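Decapping nuclease RAI1 (Scheffersomyces stipitis, PDB 5BTO) removes NAD caps, m7G-capped nucleosides and the diphosphate of 5'-triphosphate ends from RNA, using a divalent metal cation, and stimulates the exoribonuclease RAT1. Local coordinates at residues N129-L137 / N146-R155; C283-Y293 / D304-E312. All blocks are in the same frame, centred on the assembly; numbering follows the deposited sequence.

Contact 1: residues N129-L137 / N146-R155; sequences NDPVDLNVL and NSDEEIELAR
R155 reaches back from helix 149-166 to D133 on strand 132-139, the first strand of a beta hairpin whose second strand, 142-147, leads into that helix by way of D148. The guanidinium meets the carboxylate end-on: NH1 and NH2 both donate to the same oxygen, D133 OD2, which lies in the guanidinium plane, 2.8 Å from R155 NH1. The two flat groups are turned 41° apart, and NH1 takes the anti lone pair of OD2 while NH2 comes in on the syn side, out of the carboxylate plane. I151 CG2 sits over the centre of one guanidinium face and P131 CB covers the other nearer its rim, 3.6 Å from R155 NH1, so the group is sandwiched as well as bonded. A leucine in place of R155 would probably leave D133 OD2 without its charged mate and P131 without the flat group it lies against. The other oxygen, D133 OD1, is taken by S363 of strand 359-365.

Nearer the turn, N135 and N146 form a hydrogen-bonded antiparallel pair, with N135 N 2.7 Å from N146 O. The hairpin belongs to the large mixed sheet, and the N146 side chain comes close to the substrate-binding Y114. Between this pair and R155, a water bridges D133 O, D148 N and E152 OE2, tying the strand to the first turn of the helix. The N-cap residue D148 has CG anti to its own N (chi1 -175°), which brings its carboxylate beside N135, the amide and carboxylate planes standing 82° apart. N135 ND2 donates almost straight to the anti lone pair of D148 OD1 at 2.7 Å, with the oxygen in the amide plane.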
loop_
_atom_site.group_PDB
_atom_site.type_symbol
_atom_site.label_atom_id
_atom_site.label_comp_id
_atom_site.label_asym_id
_atom_site.label_seq_id
_atom_site.Cartn_x
_atom_site.Cartn_y
_atom_site.Cartn_z
ATOM N N ASN A 129 -12.036 -10.679 -5.473
ATOM C CA ASN A 129 -13.005 -10.581 -6.557
ATOM C C ASN A 129 -14.304 -9.906 -6.132
ATOM O O ASN A 129 -15.182 -9.685 -6.963
ATOM C CB ASN A 129 -13.307 -11.962 -7.137
ATOM C CG ASN A 129 -12.078 -12.618 -7.721
ATOM O OD1 ASN A 129 -11.281 -11.972 -8.407
ATOM N ND2 ASN A 129 -11.904 -13.904 -7.439
ATOM N N ASP A 130 -14.422 -9.584 -4.843
ATOM C CA ASP A 130 -15.647 -8.991 -4.310
ATOM C C ASP A 130 -15.519 -7.474 -4.224
ATOM O O ASP A 130 -14.617 -6.965 -3.562
ATOM C CB ASP A 130 -15.971 -9.542 -2.913
ATOM C CG ASP A 130 -16.263 -11.036 -2.915
ATOM O OD1 ASP A 130 -16.593 -11.595 -3.986
ATOM O OD2 ASP A 130 -16.178 -11.652 -1.827
ATOM N N PRO A 131 -16.420 -6.747 -4.897
ATOM C CA PRO A 131 -16.395 -5.282 -4.813
ATOM C C PRO A 131 -16.823 -4.771 -3.444
ATOM O O PRO A 131 -17.568 -5.445 -2.726
ATOM C CB PRO A 131 -17.423 -4.853 -5.865
ATOM C CG PRO A 131 -18.350 -6.030 -5.986
ATOM C CD PRO A 131 -17.473 -7.238 -5.802
ATOM N N VAL A 132 -16.328 -3.593 -3.082
ATOM C CA VAL A 132 -16.760 -2.901 -1.873
ATOM C C VAL A 132 -17.065 -1.458 -2.236
ATOM O O VAL A 132 -16.280 -0.801 -2.924
ATOM C CB VAL A 132 -15.680 -2.920 -0.772
ATOM C CG1 VAL A 132 -16.159 -2.162 0.469
ATOM C CG2 VAL A 132 -15.315 -4.348 -0.401
ATOM N N ASP A 133 -18.214 -0.962 -1.796
ATOM C CA ASP A 133 -18.540 0.451 -1.980
ATOM C C ASP A 133 -19.211 0.999 -0.728
ATOM O O ASP A 133 -20.278 0.530 -0.330
ATOM C CB ASP A 133 -19.429 0.658 -3.206
ATOM C CG ASP A 133 -18.674 0.457 -4.504
ATOM O OD1 ASP A 133 -17.970 1.396 -4.944
ATOM O OD2 ASP A 133 -18.778 -0.642 -5.084
ATOM N N LEU A 134 -18.566 1.975 -0.098
ATOM C CA LEU A 134 -19.087 2.552 1.132
ATOM C C LEU A 134 -19.183 4.059 1.038
ATOM O O LEU A 134 -18.315 4.709 0.459
ATOM C CB LEU A 134 -18.190 2.191 2.309
ATOM C CG LEU A 134 -17.872 0.709 2.529
ATOM C CD1 LEU A 134 -16.778 0.568 3.573
ATOM C CD2 LEU A 134 -19.139 -0.047 2.946
ATOM N N ASN A 135 -20.250 4.614 1.604
ATOM C CA ASN A 135 -20.376 6.062 1.736
ATOM C C ASN A 135 -19.882 6.456 3.118
ATOM O O ASN A 135 -20.176 5.774 4.101
ATOM C CB ASN A 135 -21.825 6.505 1.566
ATOM C CG ASN A 135 -22.333 6.315 0.159
ATOM O OD1 ASN A 135 -21.569 6.395 -0.803
ATOM N ND2 ASN A 135 -23.630 6.069 0.025
ATOM N N VAL A 136 -19.122 7.542 3.195
ATOM C CA VAL A 136 -18.575 7.996 4.459
ATOM C C VAL A 136 -18.786 9.486 4.580
ATOM O O VAL A 136 -18.545 10.232 3.635
ATOM C CB VAL A 136 -17.062 7.726 4.560
ATOM C CG1 VAL A 136 -16.549 8.126 5.932
ATOM C CG2 VAL A 136 -16.747 6.270 4.253
ATOM N N LEU A 137 -19.226 9.946 5.740
ATOM C CA LEU A 137 -19.283 11.393 5.906
ATOM C C LEU A 137 -19.038 11.811 7.337
ATOM O O LEU A 137 -19.336 11.065 8.286
ATOM C CB LEU A 137 -20.596 11.955 5.382
ATOM C CG LEU A 137 -21.845 11.471 6.095
ATOM C CD1 LEU A 137 -22.085 12.327 7.333
ATOM C CD2 LEU A 137 -23.025 11.529 5.169
ATOM N N ASN A 146 -21.909 3.807 5.672
ATOM C CA ASN A 146 -22.900 2.817 5.249
ATOM C C ASN A 146 -22.659 2.384 3.819
ATOM O O ASN A 146 -21.925 3.037 3.082
ATOM C CB ASN A 146 -24.338 3.341 5.370
ATOM C CG ASN A 146 -25.373 2.204 5.363
ATOM O OD1 ASN A 146 -25.034 1.037 5.577
ATOM N ND2 ASN A 146 -26.625 2.540 5.112
ATOM N N SER A 147 -23.284 1.285 3.422
ATOM C CA SER A 147 -23.319 0.923 2.013
ATOM C C SER A 147 -24.191 1.923 1.262
ATOM O O SER A 147 -24.998 2.643 1.860
ATOM C CB SER A 147 -23.894 -0.483 1.841
ATOM O OG SER A 147 -25.134 -0.609 2.523
ATOM N N ASP A 148 -24.031 1.966 -0.056
ATOM C CA ASP A 148 -24.836 2.858 -0.872
ATOM C C ASP A 148 -26.078 2.147 -1.406
ATOM O O ASP A 148 -25.980 1.115 -2.072
ATOM C CB ASP A 148 -24.004 3.415 -2.021
ATOM C CG ASP A 148 -24.756 4.451 -2.831
ATOM O OD1 ASP A 148 -24.871 5.607 -2.374
ATOM O OD2 ASP A 148 -25.227 4.111 -3.931
ATOM N N GLU A 149 -27.244 2.715 -1.119
ATOM C CA GLU A 149 -28.515 2.082 -1.455
ATOM C C GLU A 149 -28.632 1.717 -2.934
ATOM O O GLU A 149 -28.950 0.578 -3.278
ATOM C CB GLU A 149 -29.680 2.985 -1.037
ATOM C CG GLU A 149 -31.045 2.361 -1.222
ATOM C CD GLU A 149 -32.146 3.171 -0.565
ATOM O OE1 GLU A 149 -31.833 4.008 0.308
ATOM O OE2 GLU A 149 -33.323 2.971 -0.924
ATOM N N GLU A 150 -28.371 2.683 -3.805
ATOM C CA GLU A 150 -28.531 2.467 -5.240
ATOM C C GLU A 150 -27.547 1.410 -5.749
ATOM O O GLU A 150 -27.927 0.502 -6.485
ATOM C CB GLU A 150 -28.363 3.783 -6.008
ATOM C CG GLU A 150 -26.912 4.196 -6.177
ATOM C CD GLU A 150 -26.734 5.669 -6.459
ATOM O OE1 GLU A 150 -27.638 6.282 -7.069
ATOM O OE2 GLU A 150 -25.678 6.211 -6.066
ATOM N N ILE A 151 -26.288 1.520 -5.340
ATOM C CA ILE A 151 -25.272 0.569 -5.780
ATOM C C ILE A 151 -25.618 -0.841 -5.316
ATOM O O ILE A 151 -25.507 -1.802 -6.084
ATOM C CB ILE A 151 -23.861 0.974 -5.303
ATOM C CG1 ILE A 151 -23.381 2.205 -6.081
ATOM C CG2 ILE A 151 -22.885 -0.192 -5.462
ATOM C CD1 ILE A 151 -22.008 2.711 -5.665
ATOM N N GLU A 152 -26.065 -0.960 -4.069
ATOM C CA GLU A 152 -26.462 -2.261 -3.530
ATOM C C GLU A 152 -27.629 -2.863 -4.297
ATOM O O GLU A 152 -27.643 -4.062 -4.573
ATOM C CB GLU A 152 -26.814 -2.158 -2.045
ATOM C CG GLU A 152 -25.605 -1.988 -1.164
ATOM C CD GLU A 152 -24.517 -2.999 -1.481
ATOM O OE1 GLU A 152 -24.818 -4.216 -1.534
ATOM O OE2 GLU A 152 -23.362 -2.571 -1.688
ATOM N N LEU A 153 -28.610 -2.029 -4.627
ATOM C CA LEU A 153 -29.779 -2.487 -5.370
ATOM C C LEU A 153 -29.369 -3.018 -6.734
ATOM O O LEU A 153 -29.770 -4.109 -7.137
ATOM C CB LEU A 153 -30.790 -1.352 -5.534
ATOM C CG LEU A 153 -31.680 -1.052 -4.325
ATOM C CD1 LEU A 153 -32.496 0.221 -4.542
ATOM C CD2 LEU A 153 -32.591 -2.233 -4.034
ATOM N N ALA A 154 -28.560 -2.238 -7.439
ATOM C CA ALA A 154 -28.119 -2.612 -8.774
ATOM C C ALA A 154 -27.262 -3.870 -8.740
ATOM O O ALA A 154 -27.321 -4.697 -9.651
ATOM C CB ALA A 154 -27.355 -1.466 -9.418
ATOM N N ARG A 155 -26.474 -4.013 -7.679
ATOM C CA ARG A 155 -25.506 -5.097 -7.576
ATOM C C ARG A 155 -26.167 -6.461 -7.369
ATOM O O ARG A 155 -25.792 -7.442 -8.011
ATOM C CB ARG A 155 -24.516 -4.802 -6.450
ATOM C CG ARG A 155 -23.275 -5.676 -6.442
ATOM C CD ARG A 155 -22.118 -4.961 -5.751
ATOM N NE ARG A 155 -21.474 -3.983 -6.628
ATOM C CZ ARG A 155 -20.634 -3.034 -6.216
ATOM N NH1 ARG A 155 -20.331 -2.906 -4.922
ATOM N NH2 ARG A 155 -20.104 -2.205 -7.102
HETATM O O HOH W 1 -22.672 0.022 -1.629
HETATM O O HOH W 2 -25.496 5.397 2.152
#

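Contact 2: residues C283-Y293 / D304-E312; sequences CFLMGIRKVVY and DVELYKTEE
T310 OG1 donates to I288 O at 2.7 Å, the shortest polar bond between 283-293 and 304-312. The hydroxyl approaches tilted 27° from the carbonyl plane, and its torsion, with OG1 beside the backbone N and CG2 anti to it (chi1 -58°), leaves the methyl to lean on the helix end, CG2 lying 3.8 Å from C283 CB. The next carbonyl along, R289 O, accepts from T310 N, which comes from above the carbonyl plane. A water also donates to R289 O and accepts from E311 N. The T310 side chain thus fills the corner where helix 266-286, ended by a Schellman motif at G287, gives way to strand 290-296.

From there the two strands pair antiparallel. V291 and Y308 exchange backbone bonds, Y308 N lying 2.8 Å from V291 O, and Y293 and E306 do the same. V291, Y293 and Y308 point to the face covered by helix 266-286. Y308 turns its ring edge to V291 O, which lies in the ring plane, and its CE1 comes 4.1 Å from Y293 CD2. Y293 OH goes on to T279 of the helix. On the other face V292 spreads its branches between two neighbours: CG1 presses on V305 CG1 at 3.4 Å, tighter than usual van der Waals contact, while CG2 meets L307 CD1 at 3.8 Å.

Strand 290-296 also pairs with strand 254-261, which carries the metal ligands E256 and L257 and the substrate-binding K258; C283 touches E256 and Y293 touches K258. The beta-alpha-beta crossover from strand 254-261 through helix 266-286 to strand 290-296, followed by a hairpin to the outermost strand, fits the core of a PD-(D/E)XK nuclease.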
loop_
_atom_site.group_PDB
_atom_site.type_symbol
_atom_site.label_atom_id
_atom_site.label_comp_id
_atom_site.label_asym_id
_atom_site.label_seq_id
_atom_site.Cartn_x
_atom_site.Cartn_y
_atom_site.Cartn_z
ATOM N N CYS A 283 -17.417 -12.451 13.918
ATOM C CA CYS A 283 -17.479 -12.693 15.354
ATOM C C CYS A 283 -16.395 -11.943 16.105
ATOM O O CYS A 283 -16.646 -11.391 17.180
ATOM C CB CYS A 283 -17.407 -14.190 15.643
ATOM S SG CYS A 283 -18.911 -15.035 15.110
ATOM N N PHE A 284 -15.197 -11.897 15.523
ATOM C CA PHE A 284 -14.083 -11.193 16.143
ATOM C C PHE A 284 -14.397 -9.702 16.301
ATOM O O PHE A 284 -14.163 -9.114 17.364
ATOM C CB PHE A 284 -12.810 -11.377 15.311
ATOM C CG PHE A 284 -11.634 -10.637 15.845
ATOM C CD1 PHE A 284 -10.904 -11.147 16.900
ATOM C CD2 PHE A 284 -11.252 -9.426 15.290
ATOM C CE1 PHE A 284 -9.816 -10.465 17.395
ATOM C CE2 PHE A 284 -10.163 -8.734 15.785
ATOM C CZ PHE A 284 -9.444 -9.255 16.837
ATOM N N LEU A 285 -14.914 -9.095 15.239
ATOM C CA LEU A 285 -15.267 -7.677 15.274
ATOM C C LEU A 285 -16.354 -7.374 16.286
ATOM O O LEU A 285 -16.337 -6.307 16.917
ATOM C CB LEU A 285 -15.707 -7.187 13.894
ATOM C CG LEU A 285 -14.610 -7.106 12.837
ATOM C CD1 LEU A 285 -15.214 -6.773 11.473
ATOM C CD2 LEU A 285 -13.589 -6.051 13.240
ATOM N N MET A 286 -17.299 -8.300 16.450
ATOM C CA MET A 286 -18.421 -8.068 17.356
ATOM C C MET A 286 -18.168 -8.541 18.783
ATOM O O MET A 286 -18.998 -8.293 19.655
ATOM C CB MET A 286 -19.689 -8.769 16.851
ATOM C CG MET A 286 -20.455 -8.017 15.769
ATOM S SD MET A 286 -21.038 -6.376 16.234
ATOM C CE MET A 286 -22.400 -6.694 17.355
ATOM N N GLY A 287 -17.052 -9.228 19.020
ATOM C CA GLY A 287 -16.785 -9.801 20.331
ATOM C C GLY A 287 -17.648 -11.011 20.658
ATOM O O GLY A 287 -17.882 -11.306 21.832
ATOM N N ILE A 288 -18.134 -11.701 19.630
ATOM C CA ILE A 288 -18.890 -12.945 19.821
ATOM C C ILE A 288 -17.884 -14.082 19.961
ATOM O O ILE A 288 -17.023 -14.251 19.105
ATOM C CB ILE A 288 -19.828 -13.243 18.630
ATOM C CG1 ILE A 288 -20.805 -12.087 18.364
ATOM C CG2 ILE A 288 -20.562 -14.586 18.822
ATOM C CD1 ILE A 288 -21.665 -11.724 19.500
ATOM N N ARG A 289 -18.004 -14.873 21.026
ATOM C CA ARG A 289 -16.955 -15.818 21.414
ATOM C C ARG A 289 -17.234 -17.262 20.999
ATOM O O ARG A 289 -16.354 -18.108 21.095
ATOM C CB ARG A 289 -16.735 -15.777 22.933
ATOM C CG ARG A 289 -16.326 -14.396 23.446
ATOM C CD ARG A 289 -16.070 -14.413 24.952
ATOM N NE ARG A 289 -15.799 -13.079 25.489
ATOM C CZ ARG A 289 -15.429 -12.836 26.744
ATOM N NH1 ARG A 289 -15.276 -13.839 27.599
ATOM N NH2 ARG A 289 -15.209 -11.588 27.143
ATOM N N LYS A 290 -18.458 -17.539 20.571
ATOM C CA LYS A 290 -18.834 -18.911 20.209
ATOM C C LYS A 290 -19.578 -18.949 18.879
ATOM O O LYS A 290 -20.390 -18.073 18.586
ATOM C CB LYS A 290 -19.718 -19.542 21.294
ATOM C CG LYS A 290 -19.040 -19.851 22.638
ATOM C CD LYS A 290 -19.996 -20.628 23.548
ATOM C CE LYS A 290 -19.626 -20.567 25.042
ATOM N NZ LYS A 290 -18.167 -20.684 25.326
ATOM N N VAL A 291 -19.304 -19.984 18.087
ATOM C CA VAL A 291 -19.987 -20.202 16.829
ATOM C C VAL A 291 -20.358 -21.674 16.708
ATOM O O VAL A 291 -19.524 -22.545 16.971
ATOM C CB VAL A 291 -19.065 -19.912 15.627
ATOM C CG1 VAL A 291 -19.824 -20.126 14.330
ATOM C CG2 VAL A 291 -18.489 -18.521 15.705
ATOM N N VAL A 292 -21.583 -21.958 16.281
ATOM C CA VAL A 292 -21.940 -23.345 15.956
ATOM C C VAL A 292 -22.173 -23.492 14.461
ATOM O O VAL A 292 -22.959 -22.748 13.876
ATOM C CB VAL A 292 -23.202 -23.822 16.718
ATOM C CG1 VAL A 292 -23.748 -25.099 16.086
ATOM C CG2 VAL A 292 -22.874 -24.053 18.184
ATOM N N TYR A 293 -21.486 -24.449 13.839
ATOM C CA TYR A 293 -21.771 -24.809 12.453
ATOM C C TYR A 293 -22.572 -26.098 12.379
ATOM O O TYR A 293 -22.211 -27.102 12.998
ATOM C CB TYR A 293 -20.484 -24.981 11.638
ATOM C CG TYR A 293 -20.122 -23.763 10.836
ATOM C CD1 TYR A 293 -20.657 -23.556 9.566
ATOM C CD2 TYR A 293 -19.259 -22.810 11.356
ATOM C CE1 TYR A 293 -20.321 -22.425 8.831
ATOM C CE2 TYR A 293 -18.929 -21.677 10.639
ATOM C CZ TYR A 293 -19.464 -21.490 9.383
ATOM O OH TYR A 293 -19.124 -20.365 8.666
ATOM N N ASP A 304 -24.021 -33.278 11.145
ATOM C CA ASP A 304 -23.095 -32.992 12.230
ATOM C C ASP A 304 -23.223 -31.556 12.690
ATOM O O ASP A 304 -23.639 -30.691 11.925
ATOM C CB ASP A 304 -21.654 -33.293 11.808
ATOM C CG ASP A 304 -21.341 -34.781 11.828
ATOM O OD1 ASP A 304 -21.704 -35.460 12.816
ATOM O OD2 ASP A 304 -20.744 -35.278 10.851
ATOM N N VAL A 305 -22.896 -31.328 13.958
ATOM C CA VAL A 305 -22.869 -29.981 14.522
ATOM C C VAL A 305 -21.547 -29.816 15.246
ATOM O O VAL A 305 -21.142 -30.703 16.015
ATOM C CB VAL A 305 -24.016 -29.796 15.537
ATOM C CG1 VAL A 305 -23.877 -28.476 16.255
ATOM C CG2 VAL A 305 -25.379 -29.916 14.843
ATOM N N GLU A 306 -20.865 -28.694 15.018
ATOM C CA GLU A 306 -19.595 -28.442 15.679
ATOM C C GLU A 306 -19.595 -27.074 16.333
ATOM O O GLU A 306 -19.971 -26.077 15.706
ATOM C CB GLU A 306 -18.435 -28.528 14.680
ATOM C CG GLU A 306 -18.280 -29.908 14.038
ATOM C CD GLU A 306 -17.704 -30.944 14.990
ATOM O OE1 GLU A 306 -17.247 -30.567 16.091
ATOM O OE2 GLU A 306 -17.711 -32.143 14.636
ATOM N N LEU A 307 -19.167 -27.047 17.590
ATOM C CA LEU A 307 -19.011 -25.813 18.352
ATOM C C LEU A 307 -17.576 -25.322 18.242
ATOM O O LEU A 307 -16.634 -26.090 18.469
ATOM C CB LEU A 307 -19.337 -26.066 19.833
ATOM C CG LEU A 307 -19.027 -24.912 20.794
ATOM C CD1 LEU A 307 -19.943 -23.736 20.530
ATOM C CD2 LEU A 307 -19.178 -25.375 22.246
ATOM N N TYR A 308 -17.410 -24.045 17.897
ATOM C CA TYR A 308 -16.097 -23.414 17.841
ATOM C C TYR A 308 -16.019 -22.311 18.878
ATOM O O TYR A 308 -17.015 -21.646 19.138
ATOM C CB TYR A 308 -15.871 -22.748 16.471
ATOM C CG TYR A 308 -15.797 -23.701 15.315
ATOM C CD1 TYR A 308 -16.945 -24.284 14.800
ATOM C CD2 TYR A 308 -14.578 -24.009 14.723
ATOM C CE1 TYR A 308 -16.883 -25.168 13.739
ATOM C CE2 TYR A 308 -14.510 -24.894 13.668
ATOM C CZ TYR A 308 -15.669 -25.468 13.181
ATOM O OH TYR A 308 -15.626 -26.352 12.127
ATOM N N LYS A 309 -14.845 -22.098 19.458
ATOM C CA LYS A 309 -14.597 -20.809 20.093
ATOM C C LYS A 309 -13.929 -19.919 19.054
ATOM O O LYS A 309 -13.031 -20.353 18.341
ATOM C CB LYS A 309 -13.776 -20.910 21.383
ATOM C CG LYS A 309 -12.400 -21.521 21.300
ATOM C CD LYS A 309 -11.742 -21.445 22.688
ATOM C CE LYS A 309 -10.335 -22.030 22.693
ATOM N NZ LYS A 309 -9.673 -21.853 24.015
ATOM N N THR A 310 -14.396 -18.682 18.949
ATOM C CA THR A 310 -13.890 -17.770 17.932
ATOM C C THR A 310 -12.365 -17.701 17.941
ATOM O O THR A 310 -11.716 -17.703 16.883
ATOM C CB THR A 310 -14.512 -16.381 18.129
ATOM O OG1 THR A 310 -15.937 -16.507 18.061
ATOM C CG2 THR A 310 -14.041 -15.400 17.037
ATOM N N GLU A 311 -11.780 -17.670 19.131
ATOM C CA GLU A 311 -10.340 -17.455 19.237
ATOM C C GLU A 311 -9.498 -18.629 18.736
ATOM O O GLU A 311 -8.294 -18.475 18.544
ATOM C CB GLU A 311 -9.953 -17.097 20.670
ATOM C CG GLU A 311 -10.283 -18.170 21.691
ATOM C CD GLU A 311 -9.884 -17.771 23.103
ATOM O OE1 GLU A 311 -9.208 -16.731 23.265
ATOM O OE2 GLU A 311 -10.247 -18.498 24.051
ATOM N N GLU A 312 -10.113 -19.802 18.554
ATOM C CA GLU A 312 -9.361 -20.957 18.060
ATOM C C GLU A 312 -9.385 -21.053 16.531
ATOM O O GLU A 312 -8.645 -21.844 15.948
ATOM C CB GLU A 312 -9.845 -22.271 18.695
ATOM C CG GLU A 312 -11.124 -22.849 18.095
ATOM C CD GLU A 312 -11.652 -24.053 18.879
ATOM O OE1 GLU A 312 -10.828 -24.891 19.320
ATOM O OE2 GLU A 312 -12.887 -24.161 19.057
HETATM O O HOH W 3 -13.352 -17.070 21.590
#

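Overall arrangement
Along the chain the two contacts follow in series, neither nesting nor crossing. Contact 1 closes first, around the short turn between strands 132-139 and 142-147, and ties that hairpin in the large mixed sheet to the start of helix 149-166. The chain then supplies the metal-binding E186, D237, E256 and L257 before helix 266-286 leads into contact 2. This second hairpin, of strands 290-296 and 302-309, forms one edge of the four-stranded sheet. The contacts lie on opposite sides of the chain's centre, their own centres 28 Å apart and their nearest atoms about 11 Å apart. Helix 115-123 bridges them, touching L134, N146 and S147 of contact 1 and L285 and M286 of contact 2.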